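Long-range contact in BH2358 protein (Bacillus halodurans C-125, PDB 2RBD), which is of unknown function but, as a putative spore coat protein with a ferritin-like helical fold, probably contributes to the spore coat: residues K49-E54 with V142-K147. Sequence-based numbering, arbitrary orientation. Where two conformers were deposited one is given.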
loop_
_atom_site.group_PDB
_atom_site.type_symbol
_atom_site.label_atom_id
_atom_site.label_comp_id
_atom_site.label_asym_id
_atom_site.label_seq_id
_atom_site.Cartn_x
_atom_site.Cartn_y
_atom_site.Cartn_z
ATOM N N LYS A 49 16.933 18.816 -14.677
ATOM C CA LYS A 49 17.370 17.983 -15.775
ATOM C C LYS A 49 18.426 16.968 -15.333
ATOM O O LYS A 49 18.399 15.787 -15.698
ATOM C CB LYS A 49 17.932 18.859 -16.881
ATOM C CG LYS A 49 17.853 18.254 -18.239
ATOM C CD LYS A 49 18.223 19.290 -19.342
ATOM C CE LYS A 49 17.346 20.566 -19.312
ATOM N NZ LYS A 49 17.763 21.573 -20.347
ATOM N N ASN A 50 19.361 17.424 -14.508
ATOM C CA ASN A 50 20.394 16.539 -14.048
ATOM C C ASN A 50 19.837 15.383 -13.238
ATOM O O ASN A 50 20.307 14.261 -13.331
ATOM C CB ASN A 50 21.399 17.283 -13.175
ATOM C CG ASN A 50 22.378 18.133 -13.987
ATOM O OD1 ASN A 50 22.626 17.889 -15.162
ATOM N ND2 ASN A 50 22.940 19.140 -13.325
ATOM N N LEU A 51 18.852 15.670 -12.407
ATOM C CA LEU A 51 18.239 14.634 -11.579
ATOM C C LEU A 51 17.388 13.664 -12.407
ATOM O O LEU A 51 17.346 12.468 -12.114
ATOM C CB LEU A 51 17.436 15.257 -10.443
ATOM C CG LEU A 51 18.286 15.742 -9.254
ATOM C CD1 LEU A 51 17.518 16.704 -8.316
ATOM C CD2 LEU A 51 18.843 14.541 -8.458
ATOM N N ILE A 52 16.738 14.154 -13.466
ATOM C CA ILE A 52 15.971 13.273 -14.355
ATOM C C ILE A 52 16.944 12.327 -15.023
ATOM O O ILE A 52 16.698 11.121 -15.106
ATOM C CB ILE A 52 15.176 14.050 -15.432
ATOM C CG1 ILE A 52 14.163 15.034 -14.852
ATOM C CG2 ILE A 52 14.511 13.028 -16.404
ATOM C CD1 ILE A 52 13.558 15.964 -15.898
ATOM N N ASP A 53 18.073 12.869 -15.506
ATOM C CA ASP A 53 19.084 12.016 -16.113
ATOM C C ASP A 53 19.593 10.967 -15.121
ATOM O O ASP A 53 19.791 9.805 -15.458
ATOM C CB ASP A 53 20.275 12.856 -16.584
ATOM C CG ASP A 53 20.096 13.448 -17.974
ATOM O OD1 ASP A 53 19.314 12.909 -18.789
ATOM O OD2 ASP A 53 20.794 14.457 -18.271
ATOM N N GLU A 54 19.780 11.351 -13.883
ATOM C CA GLU A 54 20.220 10.412 -12.871
ATOM C C GLU A 54 19.177 9.323 -12.629
ATOM O O GLU A 54 19.519 8.160 -12.469
ATOM C CB GLU A 54 20.492 11.152 -11.584
ATOM C CG GLU A 54 20.959 10.214 -10.478
ATOM C CD GLU A 54 21.309 10.879 -9.168
ATOM O OE1 GLU A 54 21.408 12.137 -9.161
ATOM O OE2 GLU A 54 21.482 10.083 -8.183
ATOM N N VAL A 142 15.828 5.694 -1.542
ATOM C CA VAL A 142 15.709 6.593 -0.416
ATOM C C VAL A 142 16.630 7.794 -0.652
ATOM O O VAL A 142 16.231 8.964 -0.409
ATOM C CB VAL A 142 16.048 5.891 0.897
ATOM C CG1 VAL A 142 16.271 6.927 2.014
ATOM C CG2 VAL A 142 14.968 4.865 1.289
ATOM N N GLN A 143 17.872 7.539 -1.084
ATOM C CA GLN A 143 18.789 8.646 -1.315
ATOM C C GLN A 143 18.323 9.565 -2.434
ATOM O O GLN A 143 18.354 10.785 -2.291
ATOM C CB GLN A 143 20.221 8.179 -1.543
ATOM C CG GLN A 143 20.805 7.432 -0.302
ATOM C CD GLN A 143 20.748 8.230 0.985
ATOM O OE1 GLN A 143 21.122 9.402 0.984
ATOM N NE2 GLN A 143 20.283 7.612 2.067
ATOM N N PHE A 144 17.835 8.991 -3.524
ATOM C CA PHE A 144 17.360 9.778 -4.649
ATOM C C PHE A 144 16.151 10.620 -4.237
ATOM O O PHE A 144 16.024 11.789 -4.579
ATOM C CB PHE A 144 17.007 8.870 -5.872
ATOM C CG PHE A 144 16.668 9.672 -7.081
ATOM C CD1 PHE A 144 17.673 10.232 -7.847
ATOM C CD2 PHE A 144 15.353 9.973 -7.399
ATOM C CE1 PHE A 144 17.365 11.063 -8.898
ATOM C CE2 PHE A 144 15.042 10.791 -8.454
ATOM C CZ PHE A 144 16.072 11.339 -9.206
ATOM N N GLY A 145 15.255 10.014 -3.477
ATOM C CA GLY A 145 14.119 10.759 -2.964
ATOM C C GLY A 145 14.524 11.938 -2.111
ATOM O O GLY A 145 13.902 13.003 -2.177
ATOM N N GLY A 146 15.571 11.767 -1.312
ATOM C CA GLY A 146 16.068 12.877 -0.499
ATOM C C GLY A 146 16.633 14.035 -1.337
ATOM O O GLY A 146 16.454 15.204 -0.998
ATOM N N LYS A 147 17.283 13.699 -2.437
ATOM C CA LYS A 147 17.742 14.689 -3.422
ATOM C C LYS A 147 16.595 15.434 -4.076
ATOM O O LYS A 147 16.679 16.646 -4.266
ATOM C CB LYS A 147 18.610 14.032 -4.487
ATOM C CG LYS A 147 19.932 13.506 -4.041
ATOM C CD LYS A 147 20.456 12.688 -5.237
ATOM C CE LYS A 147 21.903 12.789 -5.445
ATOM N NZ LYS A 147 22.179 12.887 -6.897
#
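A small mixed contact, one leucine-phenylalanine touch with a salt bridge on its outer side, joins two antiparallel helices: L51 and E54 on helix 46-72 meet F144 and K147 on helix 128-155. The short segments run at 167° to each other with their axes 11.5 Å apart, a wide spacing that the phenylalanine ring spans. F144 has CG anti to its backbone N (chi1 -174°), which carries the ring over to the other helix. There CZ comes within 3.4 Å of the carbonyl O of L51, which lies at the ring edge near its plane. CD2 of L51 comes at the ring's rim from above its plane, 3.8 Å from CE1 of F144, and also packs on CB of K147. The chain of E54 is extended and passes alongside F144; its carboxylate stands at the ring edge, turned 80° from the ring plane, with OE2 3.8 Å from CD1 of F144. K147 bends in its outer torsions and crosses E54 at about a right angle. Its NZ donates to OE1 of E54 over a very short 2.5 Å, on the syn lone pair, while OE2 of E54 is 3.2 Å from the same nitrogen. With an alanine in place of E54, the ammonium of K147 would probably lose its acidic mate and be left to swing, and the edge of F144 would lose the carboxylate beside it. F144 also packs on V111 of helix 100-124, and I52 turns away to reach helices 16-42 and 100-124. A buried aromatic with a solvent-side charged pair at its edge thus ties the second helix to the fourth within an up-down-down-up four-helix bundle, consistent with the ferritin-like clan of this DUF3231 protein.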